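PDB 2DY3: alanine racemase from Corynebacterium glutamicum, which binds pyridoxal-5'-phosphate as a fold-type III enzyme, with an N-terminal TIM-type barrel, a C-terminal mainly beta domain and two chains in the assembly. Local coordinates for residues Q86-R89 against A90-R94; V289-G293 against L294-Q298; A334-F337 against A338-L341. All blocks are in the same frame, centred on the assembly; numbering follows the deposited sequence.

Contact 1 (Q86-R89 against A90-R94); sequences QDFR and AAIDR
The guanidinium of R89 is engaged along its edge: D93 OD1 and a bridging water both lie near its plane, while the carboxylate of D93 is turned 69° away from that plane. The R89 NE to D93 OD1 salt bridge spans 2.8 Å and is fairly straight, at 157°, reaching OD1 from its syn side. The water accepts from R89 NH2 and donates to D93 OD1, which grips one edge of the group twice, directly at NE and through the water, and should limit its rotation. The other flat group, the ring of F88, meets I92 CD1 at its edge, 3.9 Å from CD1 of F88. The ring also meets that of W82, and F88 and I92 both touch L98. All this happens on the short helix 88-92, the crossover of a beta-alpha-beta unit between strands 76-81 and 97-100 of the TIM-type barrel. D87 is its N-cap. With CG anti to the backbone N (chi1 -174°), the carboxylate swings alongside the first turn, and OD2 accepts from A90 N at 3.1 Å, met from above the carboxylate plane. One residue on, F88 O takes two donors, A91 N at 2.9 Å and I92 N at 3.1 Å.

Contact 2 (V289-G293 against L294-Q298); sequences VTIDG and LDYPQ
I291 and Y296 make the tight side of this hairpin. Their side chains cross at about a right angle on the face they share with V289 and L294, and CB of I291 comes within 3.8 Å of CE1 of Y296. The two are diagonal neighbours, since Y296 is paired with V289. CG of Y296 stands anti to the carbonyl carbon (chi1 -63°), and the ring reaches along the strands toward the turn. There a water in the ring plane, 2.8 Å from Y296 OH, donates to I291 O at 2.6 Å. I291 O also accepts from L294 N at 3.1 Å, and I291 N gives to L294 O at 2.8 Å, making I291 and L294 a hydrogen-bonded pair. Further back V289 and Y296 form another, V289 N to Y296 O and Y296 N to V289 O, both 3.0 Å. Between these sits the non-hydrogen-bonded pair T290 and D295, whose side chains lie side by side on the other face; T290 OG1 is hydrogen-bonded to N330 O and D295 OD2 to H332 NE2.

The solvent side is far barer. D292 and G293 are exposed at the tip, both with positive phi, and L294, also exposed, lays CD2 3.4 Å from G293 O. At the buried end, V289 packs on A324 and I309 of the flanking strands. This is an antiparallel beta hairpin with a two-residue loop, closed by a type I' turn from I291 to L294, both strands of which are part of the mixed sheet of the C-terminal domain.

Contact 3 (A334-F337 against A338-L341); sequences ATDF and AERL
Charge comes first in D336 and R340. Their salt bridge, D336 OD2 to R340 NH1 at 2.9 Å, rests on charge alone, because the carboxylate sits over a face of the guanidinium with the two planes 85° apart and no N-H pointed at the oxygen. A bend at chi2 (-77°) folds R340 back over the helix to make this approach. On the other flank E339 brings a like charge close, its OE1 3.9 Å from D336 OD1, an unfavourable pair that the arginine would probably help to offset.

Apolar packing belongs to F337 and L341. CD1 of L341 stands over one face of the F337 ring, 4.2 Å from the centroid, in a CH-pi contact, while CD2 of L341 approaches CE1 of F337 to 3.4 Å. The ring also meets F287 edge to face and packs on V348 of helix 345-350.

Backbone bonds from A338, E339, R340 and L341 to the residues four back make this an alpha-helix. L341, just past its end, is also buried, and its O weakly hydrogen-bonds H282 NE2 of the second subunit. With E339 and R340 exposed and A334, F337 and A338 buried, helix 334-340 is short and amphipathic.

In the fold
The three contacts follow one another along the chain without overlap, and each is confined to one local element: a barrel helix, a hairpin and a C-terminal helix. Contact 1 belongs to the N-terminal TIM-type barrel region and lies on the far side of the chain's centre from the other two, its own centre about 48 Å from that of contact 2 and 39 Å from that of contact 3. Contacts 2 and 3 share the C-terminal domain, with centres 15 Å apart and nearest atoms about 6 Å apart, yet they do not touch. H332 and F287 link them indirectly, each meeting residues of both. Contact 1 thus joins neighbouring strands of the parallel sheet, while contact 2 lies in the mixed sheet and contact 3 on a helix beside it.

Contact 1 (Q86-R89 against A90-R94)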
loop_
_atom_site.group_PDB
_atom_site.type_symbol
_atom_site.label_atom_id
_atom_site.label_comp_id
_atom_site.label_asym_id
_atom_site.label_seq_id
_atom_site.Cartn_x
_atom_site.Cartn_y
_atom_site.Cartn_z
ATOM N N GLN B 86 3.454 -17.928 17.172
ATOM C CA GLN B 86 2.304 -17.043 17.305
ATOM C C GLN B 86 1.234 -17.725 18.140
ATOM O O GLN B 86 1.344 -18.909 18.452
ATOM C CB GLN B 86 1.707 -16.715 15.938
ATOM C CG GLN B 86 2.700 -16.232 14.906
ATOM C CD GLN B 86 2.005 -15.754 13.655
ATOM O OE1 GLN B 86 1.611 -14.585 13.550
ATOM N NE2 GLN B 86 1.824 -16.659 12.706
ATOM N N ASP B 87 0.192 -16.981 18.486
ATOM C CA ASP B 87 -0.908 -17.533 19.269
ATOM C C ASP B 87 -1.882 -18.251 18.326
ATOM O O ASP B 87 -3.004 -17.787 18.107
ATOM C CB ASP B 87 -1.637 -16.408 20.011
ATOM C CG ASP B 87 -2.695 -16.925 20.965
ATOM O OD1 ASP B 87 -3.344 -16.101 21.636
ATOM O OD2 ASP B 87 -2.874 -18.154 21.049
ATOM N N PHE B 88 -1.455 -19.379 17.765
ATOM C CA PHE B 88 -2.311 -20.122 16.851
ATOM C C PHE B 88 -3.468 -20.765 17.607
ATOM O O PHE B 88 -4.515 -21.043 17.028
ATOM C CB PHE B 88 -1.495 -21.182 16.094
ATOM C CG PHE B 88 -0.875 -22.224 16.977
ATOM C CD1 PHE B 88 -1.579 -23.364 17.326
ATOM C CD2 PHE B 88 0.419 -22.072 17.448
ATOM C CE1 PHE B 88 -1.006 -24.338 18.126
ATOM C CE2 PHE B 88 0.999 -23.044 18.253
ATOM C CZ PHE B 88 0.282 -24.176 18.588
ATOM N N ARG B 89 -3.274 -20.987 18.905
ATOM C CA ARG B 89 -4.303 -21.573 19.753
ATOM C C ARG B 89 -5.533 -20.680 19.724
ATOM O O ARG B 89 -6.664 -21.161 19.786
ATOM C CB ARG B 89 -3.799 -21.716 21.201
ATOM C CG ARG B 89 -4.875 -22.145 22.206
ATOM C CD ARG B 89 -5.557 -23.439 21.783
ATOM N NE ARG B 89 -6.704 -23.758 22.628
ATOM C CZ ARG B 89 -6.626 -24.335 23.827
ATOM N NH1 ARG B 89 -5.446 -24.671 24.334
ATOM N NH2 ARG B 89 -7.732 -24.571 24.524
ATOM N N ALA B 90 -5.303 -19.376 19.629
ATOM C CA ALA B 90 -6.390 -18.404 19.575
ATOM C C ALA B 90 -7.246 -18.657 18.338
ATOM O O ALA B 90 -8.456 -18.439 18.357
ATOM C CB ALA B 90 -5.827 -16.990 19.538
ATOM N N ALA B 91 -6.611 -19.119 17.264
ATOM C CA ALA B 91 -7.328 -19.398 16.026
ATOM C C ALA B 91 -8.131 -20.683 16.193
ATOM O O ALA B 91 -9.313 -20.746 15.830
ATOM C CB ALA B 91 -6.349 -19.532 14.874
ATOM N N ILE B 92 -7.483 -21.706 16.742
ATOM C CA ILE B 92 -8.145 -22.979 16.985
ATOM C C ILE B 92 -9.424 -22.738 17.785
ATOM O O ILE B 92 -10.473 -23.302 17.474
ATOM C CB ILE B 92 -7.249 -23.942 17.786
ATOM C CG1 ILE B 92 -5.994 -24.287 16.983
ATOM C CG2 ILE B 92 -8.028 -25.214 18.116
ATOM C CD1 ILE B 92 -4.998 -25.159 17.734
ATOM N N ASP B 93 -9.325 -21.896 18.812
ATOM C CA ASP B 93 -10.468 -21.572 19.659
ATOM C C ASP B 93 -11.611 -20.934 18.869
ATOM O O ASP B 93 -12.771 -20.985 19.290
ATOM C CB ASP B 93 -10.062 -20.608 20.782
ATOM C CG ASP B 93 -9.065 -21.212 21.749
ATOM O OD1 ASP B 93 -9.065 -22.447 21.920
ATOM O OD2 ASP B 93 -8.292 -20.439 22.357
ATOM N N ARG B 94 -11.275 -20.325 17.735
ATOM C CA ARG B 94 -12.264 -19.664 16.890
ATOM C C ARG B 94 -12.684 -20.539 15.704
ATOM O O ARG B 94 -13.204 -20.042 14.701
ATOM C CB ARG B 94 -11.700 -18.329 16.392
ATOM C CG ARG B 94 -11.337 -17.365 17.517
ATOM C CD ARG B 94 -12.302 -16.197 17.573
ATOM N NE ARG B 94 -11.841 -15.083 16.760
ATOM C CZ ARG B 94 -12.617 -14.099 16.319
ATOM N NH1 ARG B 94 -13.913 -14.082 16.600
ATOM N NH2 ARG B 94 -12.084 -13.116 15.612
HETATM O O HOH W 1 -10.635 -24.519 23.395
#

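Contact 2 (V289-G293 against L294-Q298)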
loop_
_atom_site.group_PDB
_atom_site.type_symbol
_atom_site.label_atom_id
_atom_site.label_comp_id
_atom_site.label_asym_id
_atom_site.label_seq_id
_atom_site.Cartn_x
_atom_site.Cartn_y
_atom_site.Cartn_z
ATOM N N VAL B 289 -5.154 7.911 -18.203
ATOM C CA VAL B 289 -6.311 7.784 -17.339
ATOM C C VAL B 289 -7.466 8.092 -18.286
ATOM O O VAL B 289 -7.245 8.561 -19.406
ATOM C CB VAL B 289 -6.298 8.805 -16.177
ATOM C CG1 VAL B 289 -4.990 8.701 -15.405
ATOM C CG2 VAL B 289 -6.500 10.202 -16.704
ATOM N N THR B 290 -8.690 7.832 -17.854
ATOM C CA THR B 290 -9.828 8.092 -18.717
ATOM C C THR B 290 -10.822 9.040 -18.066
ATOM O O THR B 290 -11.362 8.751 -16.998
ATOM C CB THR B 290 -10.574 6.793 -19.077
ATOM O OG1 THR B 290 -11.270 6.309 -17.922
ATOM C CG2 THR B 290 -9.606 5.733 -19.540
ATOM N N ILE B 291 -11.060 10.168 -18.728
ATOM C CA ILE B 291 -12.004 11.164 -18.246
ATOM C C ILE B 291 -13.179 11.198 -19.226
ATOM O O ILE B 291 -13.022 11.560 -20.387
ATOM C CB ILE B 291 -11.348 12.553 -18.168
ATOM C CG1 ILE B 291 -10.164 12.510 -17.197
ATOM C CG2 ILE B 291 -12.370 13.588 -17.715
ATOM C CD1 ILE B 291 -9.417 13.826 -17.065
ATOM N N ASP B 292 -14.356 10.809 -18.749
ATOM C CA ASP B 292 -15.546 10.775 -19.591
ATOM C C ASP B 292 -15.337 9.828 -20.764
ATOM O O ASP B 292 -15.772 10.099 -21.882
ATOM C CB ASP B 292 -15.890 12.172 -20.111
ATOM C CG ASP B 292 -16.406 13.087 -19.021
ATOM O OD1 ASP B 292 -17.309 12.662 -18.267
ATOM O OD2 ASP B 292 -15.916 14.232 -18.922
ATOM N N GLY B 293 -14.648 8.723 -20.505
ATOM C CA GLY B 293 -14.416 7.746 -21.549
ATOM C C GLY B 293 -13.265 8.025 -22.494
ATOM O O GLY B 293 -12.989 7.205 -23.367
ATOM N N LEU B 294 -12.592 9.164 -22.344
ATOM C CA LEU B 294 -11.465 9.472 -23.224
ATOM C C LEU B 294 -10.118 9.428 -22.499
ATOM O O LEU B 294 -10.004 9.838 -21.349
ATOM C CB LEU B 294 -11.659 10.836 -23.896
ATOM C CG LEU B 294 -12.730 10.895 -24.994
ATOM C CD1 LEU B 294 -12.440 12.052 -25.908
ATOM C CD2 LEU B 294 -12.720 9.619 -25.806
ATOM N N ASP B 295 -9.103 8.915 -23.184
ATOM C CA ASP B 295 -7.774 8.786 -22.607
ATOM C C ASP B 295 -6.921 10.041 -22.651
ATOM O O ASP B 295 -7.016 10.847 -23.569
ATOM C CB ASP B 295 -7.005 7.656 -23.295
ATOM C CG ASP B 295 -7.508 6.280 -22.906
ATOM O OD1 ASP B 295 -8.333 6.185 -21.975
ATOM O OD2 ASP B 295 -7.065 5.291 -23.527
ATOM N N TYR B 296 -6.085 10.187 -21.631
ATOM C CA TYR B 296 -5.154 11.296 -21.511
ATOM C C TYR B 296 -3.924 10.677 -20.853
ATOM O O TYR B 296 -3.977 10.210 -19.715
ATOM C CB TYR B 296 -5.741 12.415 -20.642
ATOM C CG TYR B 296 -6.985 13.052 -21.225
ATOM C CD1 TYR B 296 -8.255 12.629 -20.844
ATOM C CD2 TYR B 296 -6.889 14.060 -22.176
ATOM C CE1 TYR B 296 -9.394 13.198 -21.397
ATOM C CE2 TYR B 296 -8.015 14.631 -22.734
ATOM C CZ TYR B 296 -9.264 14.200 -22.346
ATOM O OH TYR B 296 -10.380 14.772 -22.913
ATOM N N PRO B 297 -2.800 10.657 -21.575
ATOM C CA PRO B 297 -1.531 10.095 -21.111
ATOM C C PRO B 297 -0.909 10.793 -19.912
ATOM O O PRO B 297 -0.914 12.021 -19.816
ATOM C CB PRO B 297 -0.650 10.190 -22.346
ATOM C CG PRO B 297 -1.110 11.479 -22.952
ATOM C CD PRO B 297 -2.623 11.341 -22.868
ATOM N N GLN B 298 -0.384 9.992 -18.992
ATOM C CA GLN B 298 0.285 10.515 -17.810
ATOM C C GLN B 298 1.616 11.046 -18.328
ATOM O O GLN B 298 2.198 10.467 -19.244
ATOM C CB GLN B 298 0.495 9.386 -16.789
ATOM C CG GLN B 298 1.378 9.716 -15.583
ATOM C CD GLN B 298 2.851 9.758 -15.937
ATOM O OE1 GLN B 298 3.290 9.078 -16.863
ATOM N NE2 GLN B 298 3.625 10.544 -15.192
HETATM O O HOH W 2 -12.611 13.890 -21.461
#

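Contact 3 (A334-F337 against A338-L341)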
loop_
_atom_site.group_PDB
_atom_site.type_symbol
_atom_site.label_atom_id
_atom_site.label_comp_id
_atom_site.label_asym_id
_atom_site.label_seq_id
_atom_site.Cartn_x
_atom_site.Cartn_y
_atom_site.Cartn_z
ATOM N N ALA B 334 -8.287 -3.559 -15.209
ATOM C CA ALA B 334 -7.112 -3.902 -14.421
ATOM C C ALA B 334 -6.044 -4.657 -15.201
ATOM O O ALA B 334 -4.849 -4.427 -15.013
ATOM C CB ALA B 334 -7.544 -4.714 -13.197
ATOM N N THR B 335 -6.473 -5.563 -16.073
ATOM C CA THR B 335 -5.548 -6.352 -16.878
ATOM C C THR B 335 -4.782 -5.467 -17.863
ATOM O O THR B 335 -3.562 -5.569 -17.979
ATOM C CB THR B 335 -6.300 -7.474 -17.649
ATOM O OG1 THR B 335 -7.024 -8.285 -16.716
ATOM C CG2 THR B 335 -5.325 -8.365 -18.404
ATOM N N ASP B 336 -5.494 -4.599 -18.570
ATOM C CA ASP B 336 -4.853 -3.693 -19.521
ATOM C C ASP B 336 -3.838 -2.813 -18.792
ATOM O O ASP B 336 -2.691 -2.653 -19.234
ATOM C CB ASP B 336 -5.894 -2.795 -20.184
ATOM C CG ASP B 336 -5.270 -1.779 -21.119
ATOM O OD1 ASP B 336 -4.954 -2.142 -22.269
ATOM O OD2 ASP B 336 -5.077 -0.618 -20.703
ATOM N N PHE B 337 -4.273 -2.238 -17.673
ATOM C CA PHE B 337 -3.416 -1.374 -16.872
ATOM C C PHE B 337 -2.204 -2.172 -16.403
ATOM O O PHE B 337 -1.081 -1.670 -16.402
ATOM C CB PHE B 337 -4.193 -0.838 -15.662
ATOM C CG PHE B 337 -3.433 0.169 -14.848
ATOM C CD1 PHE B 337 -3.115 -0.085 -13.526
ATOM C CD2 PHE B 337 -3.034 1.371 -15.405
ATOM C CE1 PHE B 337 -2.411 0.841 -12.776
ATOM C CE2 PHE B 337 -2.330 2.300 -14.659
ATOM C CZ PHE B 337 -2.019 2.034 -13.346
ATOM N N ALA B 338 -2.444 -3.422 -16.013
ATOM C CA ALA B 338 -1.379 -4.305 -15.549
ATOM C C ALA B 338 -0.314 -4.484 -16.621
ATOM O O ALA B 338 0.874 -4.306 -16.355
ATOM C CB ALA B 338 -1.952 -5.662 -15.157
ATOM N N GLU B 339 -0.737 -4.842 -17.831
ATOM C CA GLU B 339 0.217 -5.049 -18.912
ATOM C C GLU B 339 0.942 -3.764 -19.305
ATOM O O GLU B 339 2.098 -3.810 -19.725
ATOM C CB GLU B 339 -0.467 -5.703 -20.123
ATOM C CG GLU B 339 -1.884 -5.241 -20.409
ATOM C CD GLU B 339 -2.572 -6.095 -21.470
ATOM O OE1 GLU B 339 -3.712 -5.764 -21.860
ATOM O OE2 GLU B 339 -1.974 -7.102 -21.911
ATOM N N ARG B 340 0.275 -2.620 -19.161
ATOM C CA ARG B 340 0.906 -1.340 -19.478
ATOM C C ARG B 340 2.034 -1.125 -18.476
ATOM O O ARG B 340 3.060 -0.525 -18.796
ATOM C CB ARG B 340 -0.102 -0.187 -19.364
ATOM C CG ARG B 340 -1.159 -0.136 -20.469
ATOM C CD ARG B 340 -0.602 0.429 -21.768
ATOM N NE ARG B 340 -1.474 0.151 -22.911
ATOM C CZ ARG B 340 -2.736 0.561 -23.022
ATOM N NH1 ARG B 340 -3.298 1.279 -22.060
ATOM N NH2 ARG B 340 -3.442 0.247 -24.101
ATOM N N LEU B 341 1.836 -1.630 -17.260
ATOM C CA LEU B 341 2.826 -1.496 -16.195
ATOM C C LEU B 341 3.777 -2.685 -16.115
ATOM O O LEU B 341 4.540 -2.812 -15.160
ATOM C CB LEU B 341 2.129 -1.294 -14.845
ATOM C CG LEU B 341 1.822 0.164 -14.484
ATOM C CD1 LEU B 341 1.143 0.851 -15.660
ATOM C CD2 LEU B 341 0.948 0.223 -13.240
#